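Local coordinates for protein acyl-CoA dehydrogenase (Geobacillus kaustophilus, PDB 2PG0) that probably dehydrogenates acyl thioesters at the alpha-beta position, using FAD as the electron acceptor, at residues D35-G40 with G85-G90; R203-V208 with T215-F220; E108-K113 with N229-E234. All coordinates share one frame; numbering follows the deposited sequence.

Interaction 1. Residues D35-G40 with G85-G90; sequences DWEKRG and GSSLVG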
ATOM      1  N   ASP A  35       4.580   7.499 -35.727  1.00 18.51           N
ATOM      2  CA  ASP A  35       4.531   8.686 -36.591  1.00 19.19           C
ATOM      3  C   ASP A  35       3.400   9.638 -36.201  1.00 18.42           C
ATOM      4  O   ASP A  35       3.563  10.861 -36.231  1.00 17.94           O
ATOM      5  CB  ASP A  35       4.365   8.276 -38.054  1.00 20.11           C
ATOM      6  CG  ASP A  35       5.652   7.785 -38.675  1.00 23.46           C
ATOM      7  OD1 ASP A  35       6.724   7.953 -38.049  1.00 27.81           O
ATOM      8  OD2 ASP A  35       5.594   7.239 -39.805  1.00 28.61           O
ATOM      9  N   TRP A  36       2.258   9.068 -35.838  1.00 17.65           N
ATOM     10  CA  TRP A  36       1.116   9.863 -35.416  1.00 17.45           C
ATOM     11  C   TRP A  36       1.451  10.652 -34.152  1.00 17.12           C
ATOM     12  O   TRP A  36       1.088  11.820 -34.022  1.00 16.73           O
ATOM     13  CB  TRP A  36      -0.079   8.969 -35.137  1.00 17.36           C
ATOM     14  CG  TRP A  36      -0.631   8.239 -36.313  1.00 17.82           C
ATOM     15  CD1 TRP A  36      -0.382   8.474 -37.640  1.00 17.53           C
ATOM     16  CD2 TRP A  36      -1.570   7.165 -36.262  1.00 17.84           C
ATOM     17  NE1 TRP A  36      -1.102   7.589 -38.419  1.00 17.94           N
ATOM     18  CE2 TRP A  36      -1.847   6.783 -37.597  1.00 18.68           C
ATOM     19  CE3 TRP A  36      -2.209   6.485 -35.215  1.00 18.24           C
ATOM     20  CZ2 TRP A  36      -2.734   5.748 -37.909  1.00 18.42           C
ATOM     21  CZ3 TRP A  36      -3.091   5.458 -35.528  1.00 18.62           C
ATOM     22  CH2 TRP A  36      -3.343   5.102 -36.863  1.00 18.03           C
ATOM     23  N   GLU A  37       2.148  10.003 -33.225  1.00 17.15           N
ATOM     24  CA  GLU A  37       2.567  10.666 -31.995  1.00 17.68           C
ATOM     25  C   GLU A  37       3.502  11.835 -32.273  1.00 18.24           C
ATOM     26  O   GLU A  37       3.370  12.901 -31.666  1.00 18.10           O
ATOM     27  CB  GLU A  37       3.220   9.672 -31.051  1.00 17.68           C
ATOM     28  CG  GLU A  37       2.242   8.681 -30.493  1.00 18.13           C
ATOM     29  CD  GLU A  37       2.795   8.012 -29.280  1.00 21.34           C
ATOM     30  OE1 GLU A  37       3.801   7.280 -29.423  1.00 22.27           O
ATOM     31  OE2 GLU A  37       2.236   8.242 -28.183  1.00 21.40           O
ATOM     32  N   LYS A  38       4.431  11.628 -33.203  1.00 19.03           N
ATOM     33  CA  LYS A  38       5.357  12.674 -33.639  1.00 19.99           C
ATOM     34  C   LYS A  38       4.632  13.884 -34.217  1.00 20.17           C
ATOM     35  O   LYS A  38       4.997  15.023 -33.929  1.00 20.50           O
ATOM     36  CB  LYS A  38       6.326  12.124 -34.685  1.00 20.40           C
ATOM     37  CG  LYS A  38       7.392  11.205 -34.143  1.00 23.17           C
ATOM     38  CD  LYS A  38       8.265  10.724 -35.289  1.00 27.77           C
ATOM     39  CE  LYS A  38       9.409   9.859 -34.805  1.00 29.86           C
ATOM     40  NZ  LYS A  38      10.280   9.481 -35.958  1.00 32.81           N
ATOM     41  N   ARG A  39       3.609  13.629 -35.032  1.00 20.35           N
ATOM     42  CA  ARG A  39       2.818  14.692 -35.659  1.00 20.78           C
ATOM     43  C   ARG A  39       1.853  15.351 -34.672  1.00 19.89           C
ATOM     44  O   ARG A  39       1.485  16.508 -34.852  1.00 19.62           O
ATOM     45  CB  ARG A  39       2.045  14.164 -36.875  1.00 21.47           C
ATOM     46  CG  ARG A  39       2.921  13.567 -37.980  1.00 24.96           C
ATOM     47  CD  ARG A  39       3.476  14.622 -38.924  1.00 31.93           C
ATOM     48  NE  ARG A  39       2.461  15.081 -39.875  1.00 37.49           N
ATOM     49  CZ  ARG A  39       2.173  14.476 -41.028  1.00 39.81           C
ATOM     50  NH1 ARG A  39       2.820  13.372 -41.392  1.00 41.35           N
ATOM     51  NH2 ARG A  39       1.229  14.976 -41.819  1.00 41.05           N
ATOM     52  N   GLY A  40       1.442  14.605 -33.644  1.00 18.90           N
ATOM     53  CA  GLY A  40       0.529  15.119 -32.621  1.00 17.84           C
ATOM     54  C   GLY A  40      -0.941  14.923 -32.938  1.00 17.32           C
ATOM     55  O   GLY A  40      -1.822  15.426 -32.218  1.00 17.63           O
ATOM     56  N   GLY A  85      -2.773   1.710 -28.997  1.00 11.81           N
ATOM     57  CA  GLY A  85      -2.363   2.760 -28.048  1.00 11.60           C
ATOM     58  C   GLY A  85      -3.487   3.668 -27.597  1.00 11.30           C
ATOM     59  O   GLY A  85      -4.511   3.794 -28.273  1.00 11.43           O
ATOM     60  N   SER A  86      -3.270   4.323 -26.458  1.00 11.57           N
ATOM     61  CA  SER A  86      -4.282   5.172 -25.831  1.00 11.87           C
ATOM     62  C   SER A  86      -4.641   6.412 -26.644  1.00 11.85           C
ATOM     63  O   SER A  86      -5.686   7.011 -26.417  1.00 12.41           O
ATOM     64  CB  SER A  86      -3.804   5.596 -24.431  1.00 11.75           C
ATOM     65  OG  SER A  86      -3.533   4.464 -23.632  1.00 13.25           O
ATOM     66  N   SER A  87      -3.788   6.812 -27.586  1.00 12.36           N
ATOM     67  CA  SER A  87      -4.110   7.965 -28.435  1.00 12.58           C
ATOM     68  C   SER A  87      -5.305   7.705 -29.344  1.00 12.44           C
ATOM     69  O   SER A  87      -5.857   8.633 -29.930  1.00 13.44           O
ATOM     70  CB  SER A  87      -2.894   8.430 -29.239  1.00 12.64           C
ATOM     71  OG  SER A  87      -1.957   9.097 -28.404  1.00 13.16           O
ATOM     72  N   LEU A  88      -5.710   6.443 -29.440  1.00 12.52           N
ATOM     73  CA  LEU A  88      -6.872   6.066 -30.240  1.00 12.59           C
ATOM     74  C   LEU A  88      -8.219   6.183 -29.507  1.00 12.97           C
ATOM     75  O   LEU A  88      -9.269   5.825 -30.063  1.00 13.07           O
ATOM     76  CB  LEU A  88      -6.667   4.663 -30.811  1.00 12.01           C
ATOM     77  CG  LEU A  88      -5.715   4.686 -32.015  1.00 12.18           C
ATOM     78  CD1 LEU A  88      -5.101   3.316 -32.223  1.00 12.14           C
ATOM     79  CD2 LEU A  88      -6.407   5.183 -33.292  1.00 11.67           C
ATOM     80  N   VAL A  89      -8.187   6.708 -28.278  1.00 12.91           N
ATOM     81  CA  VAL A  89      -9.406   6.858 -27.460  1.00 13.59           C
ATOM     82  C   VAL A  89     -10.484   7.727 -28.095  1.00 13.27           C
ATOM     83  O   VAL A  89     -11.655   7.619 -27.733  1.00 13.64           O
ATOM     84  CB  VAL A  89      -9.116   7.417 -26.041  1.00 13.80           C
ATOM     85  CG1 VAL A  89      -8.375   6.376 -25.202  1.00 15.47           C
ATOM     86  CG2 VAL A  89      -8.386   8.772 -26.102  1.00 13.70           C
ATOM     87  N   GLY A  90     -10.078   8.593 -29.023  1.00 13.14           N
ATOM     88  CA  GLY A  90     -11.012   9.468 -29.739  1.00 13.23           C
ATOM     89  C   GLY A  90     -12.036   8.707 -30.557  1.00 13.52           C
ATOM     90  O   GLY A  90     -13.148   9.196 -30.778  1.00 13.04           O
TER
HETATM   91  O   HOH W   1      -0.087   7.403 -27.080  1.00 15.82           O
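W36 and L88 meet in the apolar half of a contact between two helical elements of the N-terminal domain of the acyl-CoA dehydrogenase fold: the last turn of helix 33-39 and the short 3-10 turn 86-88 that leads into helix 89-105. W36 CZ3, on the six-membered ring of the indole, touches L88 CD2 at 4.0 Å, and the two side chains approach on a slant. With CG anti to the carbonyl carbon (chi1 -65°), the indole leaves the helix on the side of the 3-10 turn. I42 and P43 also pack against W36, and F46 meets the indole edge-to-face; I42 touches L88 as well. A broad aromatic and a branched aliphatic residue suit this buried side, where contact area matters more than direction.

The other half is looser and wet. E37 is partly exposed and its carboxylate does not reach the serine: E37 OE2 stays 4.3 Å from S87 OG, with a water between them. S87 OG is also bonded to the backbone N of A212, so a small hydroxyl can serve a loop and a solvent molecule at once. R357 of helix 354-361 packs on E37. Beyond this, the first helix ends in a Schellman motif, in which I41 N bonds to W36 O and G40, with phi 89°, takes a conformation that suits glycine. The bridging water is bonded to E37 OE2 at 2.7 Å and to S87 OG at 2.8 Å.

Interaction 2. Residues R203-V208 with T215-F220; sequences RKLEKV and TAELFF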
ATOM      1  N   ARG A 203      -4.512  25.894 -30.117  1.00 21.43           N
ATOM      2  CA  ARG A 203      -3.448  25.007 -30.587  1.00 22.64           C
ATOM      3  C   ARG A 203      -3.523  23.700 -29.791  1.00 21.42           C
ATOM      4  O   ARG A 203      -3.957  23.702 -28.633  1.00 21.14           O
ATOM      5  CB  ARG A 203      -2.072  25.670 -30.413  1.00 22.69           C
ATOM      6  CG  ARG A 203      -1.750  26.141 -28.983  1.00 25.27           C
ATOM      7  CD  ARG A 203      -0.239  26.361 -28.772  1.00 26.24           C
ATOM      8  NE  ARG A 203       0.123  26.461 -27.351  1.00 33.62           N
ATOM      9  CZ  ARG A 203       0.764  27.489 -26.790  1.00 36.16           C
ATOM     10  NH1 ARG A 203       1.137  28.541 -27.517  1.00 37.85           N
ATOM     11  NH2 ARG A 203       1.042  27.463 -25.488  1.00 37.32           N
ATOM     12  N   LYS A 204      -3.119  22.584 -30.400  1.00 20.76           N
ATOM     13  CA  LYS A 204      -3.172  21.310 -29.681  1.00 20.62           C
ATOM     14  C   LYS A 204      -2.346  21.394 -28.394  1.00 19.17           C
ATOM     15  O   LYS A 204      -1.239  21.935 -28.383  1.00 18.14           O
ATOM     16  CB  LYS A 204      -2.755  20.117 -30.552  1.00 21.17           C
ATOM     17  CG  LYS A 204      -1.393  20.236 -31.203  1.00 22.83           C
ATOM     18  CD  LYS A 204      -1.169  19.133 -32.256  1.00 23.26           C
ATOM     19  CE  LYS A 204      -1.695  19.540 -33.628  1.00 26.29           C
ATOM     20  NZ  LYS A 204      -0.990  18.786 -34.692  1.00 28.44           N
ATOM     21  N   LEU A 205      -2.928  20.883 -27.315  1.00 18.27           N
ATOM     22  CA  LEU A 205      -2.313  20.931 -25.992  1.00 17.70           C
ATOM     23  C   LEU A 205      -1.146  19.964 -25.901  1.00 17.18           C
ATOM     24  O   LEU A 205      -1.264  18.811 -26.308  1.00 17.01           O
ATOM     25  CB  LEU A 205      -3.359  20.614 -24.917  1.00 17.95           C
ATOM     26  CG  LEU A 205      -4.480  21.652 -24.743  1.00 18.16           C
ATOM     27  CD1 LEU A 205      -5.673  21.083 -23.979  1.00 18.40           C
ATOM     28  CD2 LEU A 205      -3.958  22.912 -24.072  1.00 18.96           C
ATOM     29  N   GLU A 206      -0.019  20.443 -25.386  1.00 16.70           N
ATOM     30  CA  GLU A 206       1.122  19.564 -25.101  1.00 17.15           C
ATOM     31  C   GLU A 206       0.901  18.832 -23.775  1.00 15.19           C
ATOM     32  O   GLU A 206       0.788  19.458 -22.717  1.00 14.44           O
ATOM     33  CB  GLU A 206       2.434  20.353 -25.055  1.00 16.51           C
ATOM     34  CG  GLU A 206       2.918  20.852 -26.412  1.00 19.99           C
ATOM     35  CD  GLU A 206       4.302  21.496 -26.347  1.00 21.43           C
ATOM     36  OE1 GLU A 206       4.805  21.758 -25.223  1.00 27.67           O
ATOM     37  OE2 GLU A 206       4.894  21.740 -27.426  1.00 27.93           O
ATOM     38  N   LYS A 207       0.862  17.505 -23.839  1.00 14.01           N
ATOM     39  CA  LYS A 207       0.536  16.680 -22.669  1.00 13.20           C
ATOM     40  C   LYS A 207       1.661  15.691 -22.329  1.00 12.82           C
ATOM     41  O   LYS A 207       2.557  15.450 -23.145  1.00 12.79           O
ATOM     42  CB  LYS A 207      -0.772  15.919 -22.915  1.00 13.32           C
ATOM     43  CG  LYS A 207      -1.875  16.729 -23.624  1.00 12.62           C
ATOM     44  CD  LYS A 207      -3.174  15.922 -23.769  1.00 13.42           C
ATOM     45  CE  LYS A 207      -3.006  14.671 -24.653  1.00 14.30           C
ATOM     46  NZ  LYS A 207      -2.639  15.030 -26.045  1.00 14.42           N
ATOM     47  N   VAL A 208       1.603  15.121 -21.126  1.00 12.03           N
ATOM     48  CA  VAL A 208       2.561  14.091 -20.685  1.00 11.78           C
ATOM     49  C   VAL A 208       2.537  12.881 -21.625  1.00 11.52           C
ATOM     50  O   VAL A 208       3.579  12.314 -21.936  1.00 11.96           O
ATOM     51  CB  VAL A 208       2.271  13.638 -19.230  1.00 11.54           C
ATOM     52  CG1 VAL A 208       3.089  12.400 -18.854  1.00 11.74           C
ATOM     53  CG2 VAL A 208       2.550  14.798 -18.258  1.00 11.25           C
ATOM     54  N   THR A 215      -6.004  16.882 -28.377  1.00 15.25           N
ATOM     55  CA  THR A 215      -6.710  17.547 -27.288  1.00 15.17           C
ATOM     56  C   THR A 215      -6.530  19.047 -27.423  1.00 15.27           C
ATOM     57  O   THR A 215      -5.416  19.519 -27.659  1.00 15.98           O
ATOM     58  CB  THR A 215      -6.166  17.112 -25.913  1.00 15.00           C
ATOM     59  OG1 THR A 215      -5.865  15.714 -25.932  1.00 14.70           O
ATOM     60  CG2 THR A 215      -7.198  17.402 -24.825  1.00 14.98           C
ATOM     61  N   ALA A 216      -7.621  19.794 -27.283  1.00 15.83           N
ATOM     62  CA  ALA A 216      -7.576  21.243 -27.457  1.00 16.13           C
ATOM     63  C   ALA A 216      -8.643  21.975 -26.657  1.00 16.18           C
ATOM     64  O   ALA A 216      -9.640  21.383 -26.226  1.00 15.95           O
ATOM     65  CB  ALA A 216      -7.684  21.611 -28.947  1.00 16.09           C
ATOM     66  N   GLU A 217      -8.420  23.272 -26.468  1.00 16.43           N
ATOM     67  CA  GLU A 217      -9.428  24.144 -25.880  1.00 16.92           C
ATOM     68  C   GLU A 217     -10.333  24.666 -26.991  1.00 16.92           C
ATOM     69  O   GLU A 217      -9.903  24.781 -28.144  1.00 16.73           O
ATOM     70  CB  GLU A 217      -8.778  25.316 -25.142  1.00 17.17           C
ATOM     71  CG  GLU A 217      -7.936  24.908 -23.938  1.00 18.86           C
ATOM     72  CD  GLU A 217      -7.594  26.087 -23.048  1.00 22.48           C
ATOM     73  OE1 GLU A 217      -6.760  26.927 -23.452  1.00 23.50           O
ATOM     74  OE2 GLU A 217      -8.163  26.170 -21.938  1.00 24.94           O
ATOM     75  N   LEU A 218     -11.580  24.968 -26.636  1.00 17.11           N
ATOM     76  CA  LEU A 218     -12.551  25.538 -27.568  1.00 17.38           C
ATOM     77  C   LEU A 218     -12.993  26.890 -27.043  1.00 18.24           C
ATOM     78  O   LEU A 218     -13.186  27.053 -25.840  1.00 18.08           O
ATOM     79  CB  LEU A 218     -13.767  24.621 -27.730  1.00 17.11           C
ATOM     80  CG  LEU A 218     -13.514  23.180 -28.202  1.00 16.72           C
ATOM     81  CD1 LEU A 218     -14.811  22.387 -28.220  1.00 17.69           C
ATOM     82  CD2 LEU A 218     -12.838  23.134 -29.573  1.00 16.14           C
ATOM     83  N   PHE A 219     -13.161  27.849 -27.952  1.00 18.98           N
ATOM     84  CA  PHE A 219     -13.525  29.214 -27.583  1.00 19.89           C
ATOM     85  C   PHE A 219     -14.794  29.637 -28.303  1.00 20.76           C
ATOM     86  O   PHE A 219     -14.928  29.443 -29.515  1.00 20.54           O
ATOM     87  CB  PHE A 219     -12.381  30.176 -27.902  1.00 19.93           C
ATOM     88  CG  PHE A 219     -11.087  29.821 -27.220  1.00 20.66           C
ATOM     89  CD1 PHE A 219     -10.846  30.213 -25.905  1.00 21.04           C
ATOM     90  CD2 PHE A 219     -10.105  29.094 -27.893  1.00 22.24           C
ATOM     91  CE1 PHE A 219      -9.641  29.883 -25.268  1.00 21.32           C
ATOM     92  CE2 PHE A 219      -8.898  28.758 -27.260  1.00 21.88           C
ATOM     93  CZ  PHE A 219      -8.675  29.154 -25.943  1.00 21.18           C
ATOM     94  N   PHE A 220     -15.726  30.195 -27.537  1.00 21.38           N
ATOM     95  CA  PHE A 220     -16.978  30.693 -28.077  1.00 22.70           C
ATOM     96  C   PHE A 220     -17.065  32.168 -27.723  1.00 23.65           C
ATOM     97  O   PHE A 220     -17.252  32.527 -26.551  1.00 23.57           O
ATOM     98  CB  PHE A 220     -18.172  29.910 -27.511  1.00 22.45           C
ATOM     99  CG  PHE A 220     -18.068  28.410 -27.697  1.00 22.41           C
ATOM    100  CD1 PHE A 220     -18.439  27.812 -28.901  1.00 22.35           C
ATOM    101  CD2 PHE A 220     -17.596  27.597 -26.667  1.00 22.13           C
ATOM    102  CE1 PHE A 220     -18.341  26.430 -29.075  1.00 22.43           C
ATOM    103  CE2 PHE A 220     -17.494  26.215 -26.833  1.00 22.38           C
ATOM    104  CZ  PHE A 220     -17.865  25.630 -28.038  1.00 22.07           C
TER
HETATM  105  O   HOH W   2      -5.947  24.508 -27.004  1.00 17.84           O
HETATM  106  O   HOH W   3      -3.233  17.392 -27.544  1.00 17.95           O
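L205 and T215 make the one direct backbone hydrogen bond between an irregular run, 203-208, and the start of strand 216-220: L205 N donates to T215 O at 2.9 Å. The touching parts run 128° apart, so they splay instead of continuing as regular antiparallel strands. K204 CA adds a CA-H...O contact to T215 O at 3.5 Å. To one side of this bond a water bridges the two backbones, donating to R203 O and accepting from E217 N. To the other, a second water accepts from T215 N and K207 NZ and is also bonded to L205 O.

Among the side chains, L205 bends over the start of the strand: its CD1 lies 4.0 Å from A216 CA and 4.1 Å from T215 CG2. Leucine suits this border because a branched apolar side chain can lie on both of these atoms while also meeting M350 of the second subunit, and the small A216 lets the loop pass close. K207 curls back on itself, with chi3 and chi4 both -63°, and lays CD and CE beside the threonine. K207 NZ is only weakly bonded to T215 OG1, at 3.3 Å; its stronger partners are the carbonyls of L210 and Q213. E217 OE2 turns to Q157 of strand 151-161.

The contact lies in the beta-sheet middle domain, where the side chain of T215 lies about 4 Å from FAD. A buried ammonium gripped by two carbonyls and a water, with a hydroxyl beside it, is consistent with K207 keeping its charge and tying itself to the connection that carries L210 and Q213, just ahead of T215.

Interaction 3. Residues E108-K113 with N229-E234; sequences EEQKQK and NLLGEE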
ATOM      1  N   GLU A 108     -35.835  13.174 -35.200  1.00 27.81           N
ATOM      2  CA  GLU A 108     -35.661  12.426 -36.447  1.00 28.05           C
ATOM      3  C   GLU A 108     -34.848  13.223 -37.468  1.00 27.80           C
ATOM      4  O   GLU A 108     -33.962  12.677 -38.124  1.00 27.68           O
ATOM      5  CB  GLU A 108     -37.014  12.016 -37.034  1.00 28.43           C
ATOM      6  CG  GLU A 108     -37.843  11.112 -36.121  1.00 30.26           C
ATOM      7  CD  GLU A 108     -37.095   9.862 -35.670  1.00 32.24           C
ATOM      8  OE1 GLU A 108     -36.501   9.163 -36.526  1.00 33.70           O
ATOM      9  OE2 GLU A 108     -37.112   9.576 -34.451  1.00 33.68           O
ATOM     10  N   GLU A 109     -35.143  14.519 -37.577  1.00 27.56           N
ATOM     11  CA  GLU A 109     -34.426  15.421 -38.475  1.00 27.42           C
ATOM     12  C   GLU A 109     -32.933  15.484 -38.125  1.00 26.72           C
ATOM     13  O   GLU A 109     -32.082  15.400 -39.006  1.00 26.21           O
ATOM     14  CB  GLU A 109     -35.048  16.826 -38.442  1.00 28.06           C
ATOM     15  CG  GLU A 109     -36.468  16.926 -39.045  1.00 30.38           C
ATOM     16  CD  GLU A 109     -37.558  16.220 -38.219  1.00 33.63           C
ATOM     17  OE1 GLU A 109     -37.454  16.166 -36.967  1.00 33.13           O
ATOM     18  OE2 GLU A 109     -38.534  15.722 -38.834  1.00 35.97           O
ATOM     19  N   GLN A 110     -32.628  15.610 -36.835  1.00 26.13           N
ATOM     20  CA  GLN A 110     -31.237  15.686 -36.366  1.00 25.46           C
ATOM     21  C   GLN A 110     -30.477  14.387 -36.611  1.00 25.38           C
ATOM     22  O   GLN A 110     -29.330  14.410 -37.054  1.00 25.54           O
ATOM     23  CB  GLN A 110     -31.182  16.056 -34.882  1.00 25.62           C
ATOM     24  CG  GLN A 110     -31.413  17.539 -34.619  1.00 24.60           C
ATOM     25  CD  GLN A 110     -31.568  17.858 -33.143  1.00 24.35           C
ATOM     26  OE1 GLN A 110     -31.958  17.003 -32.345  1.00 22.67           O
ATOM     27  NE2 GLN A 110     -31.273  19.102 -32.775  1.00 22.98           N
ATOM     28  N   LYS A 111     -31.128  13.262 -36.331  1.00 25.55           N
ATOM     29  CA  LYS A 111     -30.533  11.944 -36.544  1.00 25.76           C
ATOM     30  C   LYS A 111     -30.248  11.715 -38.029  1.00 26.00           C
ATOM     31  O   LYS A 111     -29.161  11.269 -38.402  1.00 25.69           O
ATOM     32  CB  LYS A 111     -31.433  10.846 -35.969  1.00 25.89           C
ATOM     33  CG  LYS A 111     -31.552  10.894 -34.445  1.00 25.99           C
ATOM     34  CD  LYS A 111     -32.298   9.703 -33.864  1.00 26.21           C
ATOM     35  CE  LYS A 111     -33.813   9.830 -34.044  1.00 28.11           C
ATOM     36  NZ  LYS A 111     -34.577   8.883 -33.168  1.00 28.61           N
ATOM     37  N   GLN A 112     -31.221  12.064 -38.871  1.00 26.11           N
ATOM     38  CA  GLN A 112     -31.077  11.944 -40.319  1.00 26.21           C
ATOM     39  C   GLN A 112     -29.934  12.816 -40.841  1.00 25.77           C
ATOM     40  O   GLN A 112     -29.169  12.391 -41.700  1.00 25.31           O
ATOM     41  CB  GLN A 112     -32.399  12.304 -41.016  1.00 26.47           C
ATOM     42  CG  GLN A 112     -32.423  12.023 -42.512  1.00 28.53           C
ATOM     43  CD  GLN A 112     -32.125  10.570 -42.841  1.00 31.10           C
ATOM     44  OE1 GLN A 112     -32.808   9.661 -42.371  1.00 33.19           O
ATOM     45  NE2 GLN A 112     -31.101  10.347 -43.653  1.00 32.41           N
ATOM     46  N   LYS A 113     -29.817  14.025 -40.296  1.00 25.66           N
ATOM     47  CA  LYS A 113     -28.786  14.973 -40.710  1.00 25.60           C
ATOM     48  C   LYS A 113     -27.374  14.561 -40.287  1.00 24.98           C
ATOM     49  O   LYS A 113     -26.416  14.795 -41.026  1.00 24.92           O
ATOM     50  CB  LYS A 113     -29.098  16.374 -40.170  1.00 26.11           C
ATOM     51  CG  LYS A 113     -28.183  17.459 -40.721  1.00 27.81           C
ATOM     52  CD  LYS A 113     -28.823  18.833 -40.647  1.00 31.09           C
ATOM     53  CE  LYS A 113     -28.375  19.591 -39.423  1.00 32.58           C
ATOM     54  NZ  LYS A 113     -28.481  21.060 -39.668  1.00 34.85           N
ATOM     55  N   ASN A 229     -30.130  23.390 -33.344  1.00 26.03           N
ATOM     56  CA  ASN A 229     -29.041  22.550 -32.832  1.00 25.68           C
ATOM     57  C   ASN A 229     -29.147  22.173 -31.355  1.00 25.63           C
ATOM     58  O   ASN A 229     -28.271  21.480 -30.831  1.00 25.15           O
ATOM     59  CB  ASN A 229     -27.685  23.205 -33.100  1.00 25.43           C
ATOM     60  CG  ASN A 229     -27.247  23.082 -34.546  1.00 25.83           C
ATOM     61  OD1 ASN A 229     -28.012  22.656 -35.405  1.00 27.68           O
ATOM     62  ND2 ASN A 229     -26.006  23.458 -34.819  1.00 24.94           N
ATOM     63  N   LEU A 230     -30.195  22.647 -30.685  1.00 25.70           N
ATOM     64  CA  LEU A 230     -30.487  22.219 -29.321  1.00 26.03           C
ATOM     65  C   LEU A 230     -30.753  20.721 -29.296  1.00 26.26           C
ATOM     66  O   LEU A 230     -31.573  20.208 -30.061  1.00 25.85           O
ATOM     67  CB  LEU A 230     -31.683  22.984 -28.732  1.00 26.26           C
ATOM     68  CG  LEU A 230     -32.124  22.558 -27.322  1.00 26.36           C
ATOM     69  CD1 LEU A 230     -31.070  22.923 -26.269  1.00 26.79           C
ATOM     70  CD2 LEU A 230     -33.477  23.156 -26.956  1.00 26.46           C
ATOM     71  N   LEU A 231     -30.035  20.024 -28.423  1.00 26.55           N
ATOM     72  CA  LEU A 231     -30.210  18.590 -28.257  1.00 27.20           C
ATOM     73  C   LEU A 231     -31.070  18.330 -27.025  1.00 27.74           C
ATOM     74  O   LEU A 231     -30.648  18.596 -25.893  1.00 28.08           O
ATOM     75  CB  LEU A 231     -28.844  17.897 -28.140  1.00 27.04           C
ATOM     76  CG  LEU A 231     -28.723  16.387 -28.348  1.00 27.06           C
ATOM     77  CD1 LEU A 231     -29.213  15.960 -29.731  1.00 26.47           C
ATOM     78  CD2 LEU A 231     -27.273  15.969 -28.144  1.00 26.98           C
ATOM     79  N   GLY A 232     -32.278  17.821 -27.258  1.00 28.52           N
ATOM     80  CA  GLY A 232     -33.231  17.535 -26.185  1.00 29.35           C
ATOM     81  C   GLY A 232     -33.965  18.775 -25.703  1.00 29.99           C
ATOM     82  O   GLY A 232     -34.263  19.679 -26.490  1.00 29.96           O
ATOM     83  N   GLU A 233     -34.248  18.818 -24.404  1.00 30.46           N
ATOM     84  CA  GLU A 233     -35.011  19.917 -23.814  1.00 31.17           C
ATOM     85  C   GLU A 233     -34.103  20.890 -23.068  1.00 30.88           C
ATOM     86  O   GLU A 233     -33.108  20.481 -22.459  1.00 30.64           O
ATOM     87  CB  GLU A 233     -36.113  19.378 -22.886  1.00 31.09           C
ATOM     88  CG  GLU A 233     -37.048  18.358 -23.555  1.00 32.49           C
ATOM     89  CD  GLU A 233     -38.208  17.912 -22.669  1.00 32.95           C
ATOM     90  OE1 GLU A 233     -37.968  17.309 -21.599  1.00 34.95           O
ATOM     91  OE2 GLU A 233     -39.373  18.147 -23.062  1.00 36.33           O
ATOM     92  N   GLU A 234     -34.439  22.179 -23.140  1.00 30.73           N
ATOM     93  CA  GLU A 234     -33.733  23.211 -22.383  1.00 30.68           C
ATOM     94  C   GLU A 234     -33.795  22.915 -20.886  1.00 30.35           C
ATOM     95  O   GLU A 234     -34.845  22.545 -20.366  1.00 30.26           O
ATOM     96  CB  GLU A 234     -34.336  24.590 -22.657  1.00 30.93           C
ATOM     97  CG  GLU A 234     -33.803  25.289 -23.901  1.00 32.02           C
ATOM     98  CD  GLU A 234     -34.084  26.787 -23.899  1.00 33.70           C
ATOM     99  OE1 GLU A 234     -35.108  27.213 -23.318  1.00 34.24           O
ATOM    100  OE2 GLU A 234     -33.277  27.546 -24.475  1.00 34.84           O
TER
HETATM  101  O   HOH W   4     -33.161  17.100 -29.903  1.00 24.09           O
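Q110 presents its flat amide to the backbone of L230, and nearly all the chemistry is at the edge. NE2 donates to L230 O at 2.9 Å with an angle of 171°, and the acceptor lies within the amide plane. The carbonyl is met differently, since the donor sits 49° above its plane. Off one face of the amide, beside its oxygen, stands the methyl CD1 of L231, 3.9 Å from Q110 OE1. OE1 also accepts from T107 N and is bonded to a water 2.7 Å from it; that water in turn accepts from G232 N at 2.9 Å.

Helix 108-120 of the N-terminal domain is thereby tied to the short, weakly bonded strand 230-231 at one margin, within this chain, of the mixed sheet in the middle domain, where L231 pairs with L189. Glutamine suits the junction: it has a donor and an acceptor side by side, and the chain, extended beyond CG (chi2 171°), brings the donor to L230 O and the acceptor to the water that holds G232 N. NE2 has a further, weak bond to Y228 O.

How the interactions relate
Interactions 1 and 2 lie side by side, with centres 14 Å apart, and they touch: R39 O lies 3.4 Å from K204 NZ, where the end of an N-terminal-domain helix meets the loop of the middle domain. Both approach the FAD, the side chain of T215 to about 4 Å and that of S87 to about 9 Å. Interaction 3 is a second seam between those domains, its centre 31 Å from that of interaction 1. The side chain of L231 lies about 14 Å from FAD, but about 8 Å from that of I127, an FAD-binding residue. Helices 89-105 and 108-120, consecutive in the chain, link interactions 1 and 3.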